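Putative TetR-family transcriptional regulator (Streptomyces coelicolor, PDB 2HXO) probably binds DNA at regulatory sites as a dimeric TetR-type repressor or activator and so controls transcription. Local coordinates at residues 19-24 / 40-45. Sequence-based numbering, arbitrary orientation.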
ATOM      1  N   GLU A  19      -2.707  -8.626  28.437  1.00 81.18           N
ATOM      2  CA  GLU A  19      -3.688  -9.124  27.482  1.00 80.28           C
ATOM      3  C   GLU A  19      -5.021  -8.398  27.615  1.00 78.63           C
ATOM      4  O   GLU A  19      -5.670  -8.086  26.614  1.00 77.86           O
ATOM      5  CB  GLU A  19      -3.912 -10.625  27.690  1.00 81.18           C
ATOM      6  CG  GLU A  19      -2.645 -11.470  27.669  1.00 83.34           C
ATOM      7  CD  GLU A  19      -1.748 -11.230  28.872  1.00 84.80           C
ATOM      8  OE1 GLU A  19      -2.227 -11.395  30.018  1.00 86.28           O
ATOM      9  OE2 GLU A  19      -0.563 -10.882  28.675  1.00 85.24           O
ATOM     10  N   ARG A  20      -5.425  -8.138  28.857  1.00 76.55           N
ATOM     11  CA  ARG A  20      -6.687  -7.456  29.117  1.00 74.64           C
ATOM     12  C   ARG A  20      -6.689  -6.068  28.498  1.00 72.49           C
ATOM     13  O   ARG A  20      -7.567  -5.727  27.695  1.00 72.16           O
ATOM     14  CB  ARG A  20      -6.935  -7.330  30.620  1.00 75.94           C
ATOM     15  CG  ARG A  20      -7.209  -8.634  31.344  1.00 77.60           C
ATOM     16  CD  ARG A  20      -7.648  -8.357  32.778  1.00 78.76           C
ATOM     17  NE  ARG A  20      -8.870  -7.557  32.824  1.00 79.86           N
ATOM     18  CZ  ARG A  20      -9.394  -7.050  33.937  1.00 80.71           C
ATOM     19  NH1 ARG A  20      -8.798  -7.257  35.108  1.00 80.81           N
ATOM     20  NH2 ARG A  20     -10.517  -6.339  33.879  1.00 80.06           N
ATOM     21  N   ILE A  21      -5.702  -5.266  28.879  1.00 69.15           N
ATOM     22  CA  ILE A  21      -5.588  -3.916  28.362  1.00 66.34           C
ATOM     23  C   ILE A  21      -5.629  -3.947  26.836  1.00 64.68           C
ATOM     24  O   ILE A  21      -6.454  -3.277  26.215  1.00 63.83           O
ATOM     25  CB  ILE A  21      -4.266  -3.270  28.793  1.00 66.81           C
ATOM     26  CG1 ILE A  21      -4.021  -3.520  30.284  1.00 67.03           C
ATOM     27  CG2 ILE A  21      -4.293  -1.780  28.476  1.00 67.18           C
ATOM     28  CD1 ILE A  21      -5.009  -2.858  31.198  1.00 66.70           C
ATOM     29  N   VAL A  22      -4.740  -4.736  26.238  1.00 62.75           N
ATOM     30  CA  VAL A  22      -4.671  -4.837  24.783  1.00 60.98           C
ATOM     31  C   VAL A  22      -5.972  -5.359  24.179  1.00 59.72           C
ATOM     32  O   VAL A  22      -6.495  -4.781  23.228  1.00 59.30           O
ATOM     33  CB  VAL A  22      -3.497  -5.745  24.345  1.00 60.47           C
ATOM     34  CG1 VAL A  22      -3.442  -5.834  22.835  1.00 59.88           C
ATOM     35  CG2 VAL A  22      -2.185  -5.193  24.892  1.00 59.96           C
ATOM     36  N   GLY A  23      -6.496  -6.446  24.735  1.00 59.15           N
ATOM     37  CA  GLY A  23      -7.740  -6.999  24.227  1.00 58.11           C
ATOM     38  C   GLY A  23      -8.842  -5.949  24.186  1.00 57.80           C
ATOM     39  O   GLY A  23      -9.612  -5.881  23.226  1.00 57.07           O
ATOM     40  N   ALA A  24      -8.905  -5.120  25.226  1.00 56.73           N
ATOM     41  CA  ALA A  24      -9.915  -4.072  25.316  1.00 56.08           C
ATOM     42  C   ALA A  24      -9.770  -3.039  24.204  1.00 55.95           C
ATOM     43  O   ALA A  24     -10.751  -2.652  23.576  1.00 56.62           O
ATOM     44  CB  ALA A  24      -9.836  -3.387  26.676  1.00 55.03           C
ATOM     45  N   ARG A  40     -11.519   7.074  28.846  1.00 66.16           N
ATOM     46  CA  ARG A  40     -12.785   6.688  29.463  1.00 67.80           C
ATOM     47  C   ARG A  40     -13.310   5.380  28.890  1.00 67.50           C
ATOM     48  O   ARG A  40     -13.702   4.478  29.635  1.00 67.29           O
ATOM     49  CB  ARG A  40     -13.823   7.798  29.269  1.00 70.33           C
ATOM     50  CG  ARG A  40     -14.007   8.197  27.815  1.00 73.68           C
ATOM     51  CD  ARG A  40     -15.033   9.309  27.636  1.00 76.92           C
ATOM     52  NE  ARG A  40     -14.613  10.579  28.233  1.00 79.54           N
ATOM     53  CZ  ARG A  40     -15.253  11.736  28.060  1.00 80.61           C
ATOM     54  NH1 ARG A  40     -16.348  11.784  27.304  1.00 80.31           N
ATOM     55  NH2 ARG A  40     -14.807  12.845  28.645  1.00 80.16           N
ATOM     56  N   ALA A  41     -13.312   5.279  27.563  1.00 67.72           N
ATOM     57  CA  ALA A  41     -13.781   4.070  26.895  1.00 67.97           C
ATOM     58  C   ALA A  41     -13.008   2.851  27.402  1.00 68.30           C
ATOM     59  O   ALA A  41     -13.603   1.845  27.803  1.00 68.26           O
ATOM     60  CB  ALA A  41     -13.612   4.210  25.389  1.00 67.87           C
ATOM     61  N   LEU A  42     -11.681   2.954  27.397  1.00 68.40           N
ATOM     62  CA  LEU A  42     -10.825   1.861  27.850  1.00 69.26           C
ATOM     63  C   LEU A  42     -11.100   1.550  29.323  1.00 70.22           C
ATOM     64  O   LEU A  42     -11.306   0.395  29.703  1.00 68.96           O
ATOM     65  CB  LEU A  42      -9.348   2.240  27.672  1.00 68.98           C
ATOM     66  CG  LEU A  42      -8.271   1.157  27.500  1.00 69.31           C
ATOM     67  CD1 LEU A  42      -6.920   1.788  27.824  1.00 69.44           C
ATOM     68  CD2 LEU A  42      -8.511  -0.039  28.412  1.00 69.34           C
ATOM     69  N   ALA A  43     -11.098   2.592  30.148  1.00 72.06           N
ATOM     70  CA  ALA A  43     -11.343   2.434  31.575  1.00 74.13           C
ATOM     71  C   ALA A  43     -12.690   1.767  31.839  1.00 75.35           C
ATOM     72  O   ALA A  43     -12.782   0.839  32.641  1.00 74.84           O
ATOM     73  CB  ALA A  43     -11.286   3.795  32.264  1.00 74.36           C
ATOM     74  N   GLU A  44     -13.733   2.239  31.161  1.00 77.29           N
ATOM     75  CA  GLU A  44     -15.061   1.669  31.340  1.00 79.84           C
ATOM     76  C   GLU A  44     -15.117   0.204  30.920  1.00 81.02           C
ATOM     77  O   GLU A  44     -15.566  -0.647  31.688  1.00 81.12           O
ATOM     78  CB  GLU A  44     -16.099   2.475  30.549  1.00 80.98           C
ATOM     79  CG  GLU A  44     -16.456   3.826  31.160  1.00 82.59           C
ATOM     80  CD  GLU A  44     -17.361   4.662  30.263  1.00 83.44           C
ATOM     81  OE1 GLU A  44     -18.352   4.110  29.736  1.00 83.80           O
ATOM     82  OE2 GLU A  44     -17.086   5.873  30.092  1.00 83.77           O
ATOM     83  N   ARG A  45     -14.656  -0.100  29.711  1.00 82.26           N
ATOM     84  CA  ARG A  45     -14.684  -1.481  29.245  1.00 83.83           C
ATOM     85  C   ARG A  45     -13.824  -2.385  30.105  1.00 83.58           C
ATOM     86  O   ARG A  45     -14.045  -3.594  30.161  1.00 83.32           O
ATOM     87  CB  ARG A  45     -14.232  -1.574  27.789  1.00 85.58           C
ATOM     88  CG  ARG A  45     -15.233  -0.985  26.818  1.00 89.06           C
ATOM     89  CD  ARG A  45     -15.284  -1.784  25.526  1.00 91.09           C
ATOM     90  NE  ARG A  45     -15.673  -3.170  25.761  1.00 92.81           N
ATOM     91  CZ  ARG A  45     -15.911  -4.050  24.792  1.00 93.79           C
ATOM     92  NH1 ARG A  45     -15.800  -3.684  23.521  1.00 94.15           N
ATOM     93  NH2 ARG A  45     -16.261  -5.294  25.094  1.00 93.79           N
TER
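Every close contact runs through Leu42, whose CD2 branch makes the tighter approach to Ala24 and also borders Ile21. Leu42 CD2 lies 4.0 Å from Ala24 CB, the closest approach between the two segments. CD1 sits loosely by the branched side chain one helical turn earlier, with Ile21 CG2 4.5 Å from Leu42 CD1. The first torsion helps account for this reach: with CG swung anti to the backbone N (chi1 -154°), the fork extends from the 39-46 helix into the step between Ile21 and Ala24. Leu42 CD2 also lies 4.4 Å from Ile21 O. At this level the backbones are close, Ala24 CA and Leu42 CA being 6.5 Å apart, a spacing that suits the small side chain of Ala24.

Between the segments the contact is apolar. Arg45 points its CB toward the 19-24 segment, but its guanidinium forms a weak, long ion pair with an outside partner, Glu27, further along helix 18-31.

All three touching residues are buried, and Leu63 of helix 60-76 packs on both Ile21 and Leu42. Three helices thus share one apolar core, as in the TetR-family DNA-binding domain, where helix 39-46 opens the predicted helix-turn-helix motif.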